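Local structure of phytase (Citrobacter braakii, 3ZHC) at residues C155-L167 with S217-P229. The protein is a phytase of the histidine phosphatase superfamily (branch 2), whose chain carries several disulfides. The protein carries 2 engineered substitutions. Sequence-based numbering, arbitrary orientation. Where two conformers were deposited one is given.
Sequences CSFNTLQVCNAIL and SELKCTPDNVSLP. Engineered in segment 155-167: Cys163 (natural residue Lys). Unlike the reference sequence in segment 155-167: Gln161 (reference Lys). Engineered in segment 217-229: Cys221 (natural residue Val). Unlike the reference sequence in segment 217-229: Leu219 (reference Phe). With FMT (formic acid), chain N.
Cys163 and Cys221, both engineered, are joined by a disulfide (SG to SG 2.0 Å, chi3 94°) that ties the helix starting at Thr159 to the first strand of a two-stranded antiparallel hairpin. Cys221 SG lies anti to its own carbonyl carbon (chi1 -53°) on a CB directed at the helix, whereas Cys163 holds a chi1 of -110°, away from the staggered positions. One hydrogen bond spans the segments: Phe157 N donates almost straight to Pro223 O (2.8 Å), in the carbonyl plane and on a lone pair, fastening the loop before the helix to the hairpin turn. Helix 159-167 runs roughly antiparallel to strand 220-222, lying along one face of this small hairpin, which stands apart from the main mixed sheet of the histidine phosphatase fold. Apolar side chains pack between helix and hairpin. Val226, modelled in two conformers, in one sends CG1 tip to tip toward Ile166 CD1 and CG2 to Val162 CG1. The Phe157 side chain crosses Val226 at about a right angle, and Thr222 O sits at the edge of the Phe157 ring, in its plane. Thr159 CG2 lies against the Thr222-Pro223 peptide, 3.4 Å from Pro223 N. Leu219 splits its branches, CD2 against Ile166 CG2 (3.7 Å) and CD1 beside the backbone of Cys163 and Leu167. Ile166 also touches Leu277 of helix 260-280.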
# COMPACT_ATOMS: atom_id res chain seq x y z
N CYS B 155 -1.56 21.10 -28.73
CA CYS B 155 -1.55 20.61 -27.34
C CYS B 155 -0.25 20.92 -26.54
O CYS B 155 0.81 20.31 -26.78
CB CYS B 155 -1.81 19.12 -27.39
SG CYS B 155 -1.77 18.22 -25.90
N SER B 156 -0.35 21.87 -25.60
CA SER B 156 0.74 22.24 -24.69
C SER B 156 0.24 22.34 -23.25
O SER B 156 -0.92 22.63 -23.00
CB SER B 156 1.37 23.58 -25.11
OG SER B 156 2.31 23.38 -26.15
N PHE B 157 1.15 22.11 -22.31
CA PHE B 157 0.85 22.26 -20.90
C PHE B 157 0.88 23.72 -20.49
O PHE B 157 1.70 24.47 -21.00
CB PHE B 157 1.95 21.61 -20.01
CG PHE B 157 2.09 20.12 -20.14
CD1 PHE B 157 0.99 19.27 -20.00
CD2 PHE B 157 3.35 19.54 -20.36
CE1 PHE B 157 1.13 17.87 -20.10
CE2 PHE B 157 3.50 18.14 -20.46
CZ PHE B 157 2.39 17.31 -20.33
N ASN B 158 -0.02 24.12 -19.58
CA ASN B 158 0.11 25.42 -18.91
C ASN B 158 1.18 25.12 -17.87
O ASN B 158 0.89 24.52 -16.81
CB ASN B 158 -1.18 25.95 -18.30
CG ASN B 158 -1.01 27.39 -17.69
OD1 ASN B 158 -0.19 27.62 -16.78
ND2 ASN B 158 -1.79 28.33 -18.20
N THR B 159 2.42 25.52 -18.18
CA THR B 159 3.61 25.18 -17.36
C THR B 159 3.52 25.45 -15.85
O THR B 159 3.84 24.54 -15.05
CB THR B 159 4.90 25.86 -17.92
OG1 THR B 159 4.75 27.29 -17.86
CG2 THR B 159 5.16 25.43 -19.33
N LEU B 160 3.11 26.66 -15.46
CA LEU B 160 2.98 26.99 -14.01
C LEU B 160 1.88 26.17 -13.34
O LEU B 160 2.08 25.64 -12.26
CB LEU B 160 2.77 28.51 -13.76
CG LEU B 160 4.04 29.36 -13.70
CD1 LEU B 160 3.73 30.86 -13.79
CD2 LEU B 160 4.87 29.04 -12.42
N GLN B 161 0.72 26.07 -14.00
CA GLN B 161 -0.41 25.26 -13.49
C GLN B 161 -0.00 23.78 -13.29
O GLN B 161 -0.26 23.19 -12.24
CB GLN B 161 -1.60 25.38 -14.45
CG GLN B 161 -2.86 24.57 -14.10
CD GLN B 161 -4.05 24.96 -14.98
OE1 GLN B 161 -4.59 26.07 -14.85
NE2 GLN B 161 -4.46 24.06 -15.85
N VAL B 162 0.65 23.21 -14.30
CA VAL B 162 1.11 21.81 -14.27
C VAL B 162 2.19 21.55 -13.20
O VAL B 162 2.05 20.60 -12.41
CB VAL B 162 1.57 21.34 -15.69
CG1 VAL B 162 2.27 20.03 -15.65
CG2 VAL B 162 0.34 21.27 -16.63
N CYS B 163 3.25 22.39 -13.16
CA CYS B 163 4.34 22.24 -12.12
C CYS B 163 3.79 22.36 -10.74
O CYS B 163 4.05 21.52 -9.90
CB CYS B 163 5.53 23.25 -12.31
SG CYS B 163 7.15 22.49 -12.87
N ASN B 164 3.01 23.43 -10.50
CA ASN B 164 2.39 23.65 -9.20
C ASN B 164 1.44 22.52 -8.78
O ASN B 164 1.41 22.15 -7.63
CB ASN B 164 1.67 25.00 -9.16
CG ASN B 164 2.64 26.18 -9.12
OD1 ASN B 164 3.54 26.23 -8.30
ND2 ASN B 164 2.43 27.13 -10.00
N ALA B 165 0.68 21.98 -9.75
CA ALA B 165 -0.24 20.85 -9.49
C ALA B 165 0.54 19.60 -9.05
O ALA B 165 0.15 18.91 -8.09
CB ALA B 165 -1.08 20.56 -10.72
N ILE B 166 1.64 19.30 -9.74
CA ILE B 166 2.52 18.18 -9.37
C ILE B 166 3.17 18.49 -8.01
O ILE B 166 3.27 17.61 -7.17
CB ILE B 166 3.62 17.91 -10.41
CG1 ILE B 166 3.02 17.56 -11.77
CG2 ILE B 166 4.56 16.75 -9.94
CD1 ILE B 166 3.98 17.81 -12.90
N LEU B 167 3.60 19.75 -7.83
CA LEU B 167 4.24 20.18 -6.57
C LEU B 167 3.33 19.93 -5.36
O LEU B 167 3.77 19.39 -4.34
CB LEU B 167 4.65 21.67 -6.61
CG LEU B 167 5.98 22.10 -5.96
CD1 LEU B 167 5.90 23.58 -5.51
CD2 LEU B 167 6.40 21.21 -4.81
N SER B 217 16.47 17.06 -5.90
CA SER B 217 15.48 17.01 -6.96
C SER B 217 14.58 18.23 -6.96
O SER B 217 14.16 18.71 -5.91
CB SER B 217 14.63 15.75 -6.83
OG SER B 217 15.42 14.58 -6.91
N GLU B 218 14.29 18.72 -8.15
CA GLU B 218 13.41 19.84 -8.33
C GLU B 218 12.67 19.70 -9.67
O GLU B 218 13.25 19.26 -10.66
CB GLU B 218 14.22 21.14 -8.27
CG GLU B 218 13.36 22.37 -8.11
CD GLU B 218 14.18 23.64 -7.93
OE1 GLU B 218 15.04 23.68 -7.01
OE2 GLU B 218 13.95 24.60 -8.72
N LEU B 219 11.39 20.06 -9.68
CA LEU B 219 10.55 19.94 -10.89
C LEU B 219 11.02 20.88 -12.00
O LEU B 219 11.44 22.00 -11.74
CB LEU B 219 9.08 20.23 -10.57
CG LEU B 219 8.35 19.16 -9.75
CD1 LEU B 219 7.10 19.72 -9.07
CD2 LEU B 219 7.99 17.94 -10.64
N LYS B 220 10.94 20.39 -13.24
CA LYS B 220 11.19 21.17 -14.45
C LYS B 220 10.01 20.92 -15.36
O LYS B 220 9.76 19.79 -15.76
CB LYS B 220 12.49 20.76 -15.15
CG LYS B 220 12.76 21.57 -16.44
CD LYS B 220 14.02 21.14 -17.17
CE LYS B 220 14.17 21.97 -18.44
NZ LYS B 220 15.47 21.79 -19.04
N CYS B 221 9.29 21.98 -15.70
CA CYS B 221 8.12 21.89 -16.58
C CYS B 221 8.29 22.85 -17.73
O CYS B 221 8.60 24.02 -17.52
CB CYS B 221 6.84 22.20 -15.82
SG CYS B 221 6.64 21.20 -14.33
N THR B 222 8.10 22.34 -18.94
CA THR B 222 8.13 23.11 -20.16
C THR B 222 6.76 22.86 -20.86
O THR B 222 5.99 22.01 -20.40
CB THR B 222 9.33 22.71 -21.04
OG1 THR B 222 9.24 21.32 -21.36
CG2 THR B 222 10.65 22.97 -20.30
N PRO B 223 6.45 23.62 -21.95
CA PRO B 223 5.14 23.42 -22.63
C PRO B 223 4.88 22.02 -23.17
O PRO B 223 3.73 21.63 -23.27
CB PRO B 223 5.19 24.43 -23.79
CG PRO B 223 6.07 25.53 -23.27
CD PRO B 223 7.15 24.80 -22.49
N ASP B 224 5.94 21.27 -23.51
CA ASP B 224 5.78 19.89 -24.04
C ASP B 224 6.30 18.78 -23.11
O ASP B 224 6.25 17.63 -23.48
CB ASP B 224 6.41 19.76 -25.48
CG ASP B 224 7.82 20.28 -25.56
OD1 ASP B 224 8.65 19.92 -24.70
OD2 ASP B 224 8.11 21.08 -26.50
N ASN B 225 6.78 19.12 -21.91
CA ASN B 225 7.38 18.10 -21.05
C ASN B 225 7.46 18.46 -19.60
O ASN B 225 7.56 19.63 -19.24
CB ASN B 225 8.82 17.81 -21.59
CG ASN B 225 9.41 16.53 -21.06
OD1 ASN B 225 8.71 15.63 -20.53
ND2 ASN B 225 10.73 16.40 -21.21
N VAL B 226 7.41 17.41 -18.76
CA VAL B 226 7.53 17.53 -17.32
C VAL B 226 8.58 16.52 -16.83
O VAL B 226 8.62 15.38 -17.32
CB VAL B 226 6.17 17.30 -16.62
CG1 VAL B 226 6.32 17.24 -15.14
CG2 VAL B 226 5.18 18.41 -17.01
N SER B 227 9.41 16.92 -15.88
CA SER B 227 10.43 16.04 -15.31
C SER B 227 10.80 16.44 -13.91
O SER B 227 10.60 17.59 -13.52
CB SER B 227 11.69 16.02 -16.19
OG SER B 227 12.35 17.24 -16.15
N LEU B 228 11.33 15.48 -13.16
CA LEU B 228 11.82 15.69 -11.79
C LEU B 228 13.25 15.14 -11.71
O LEU B 228 13.48 14.03 -11.15
CB LEU B 228 10.87 15.04 -10.79
CG LEU B 228 11.17 15.17 -9.30
CD1 LEU B 228 11.36 16.65 -8.88
CD2 LEU B 228 10.06 14.51 -8.51
N PRO B 229 14.23 15.89 -12.26
CA PRO B 229 15.62 15.41 -12.26
C PRO B 229 16.27 15.51 -10.89
O PRO B 229 15.95 16.40 -10.13
CB PRO B 229 16.32 16.36 -13.24
CG PRO B 229 15.24 17.19 -13.84
CD PRO B 229 14.16 17.22 -12.89
C FMT N . 14.86 16.57 -2.52
O1 FMT N . 15.18 15.39 -2.66
O2 FMT N . 15.57 17.47 -2.95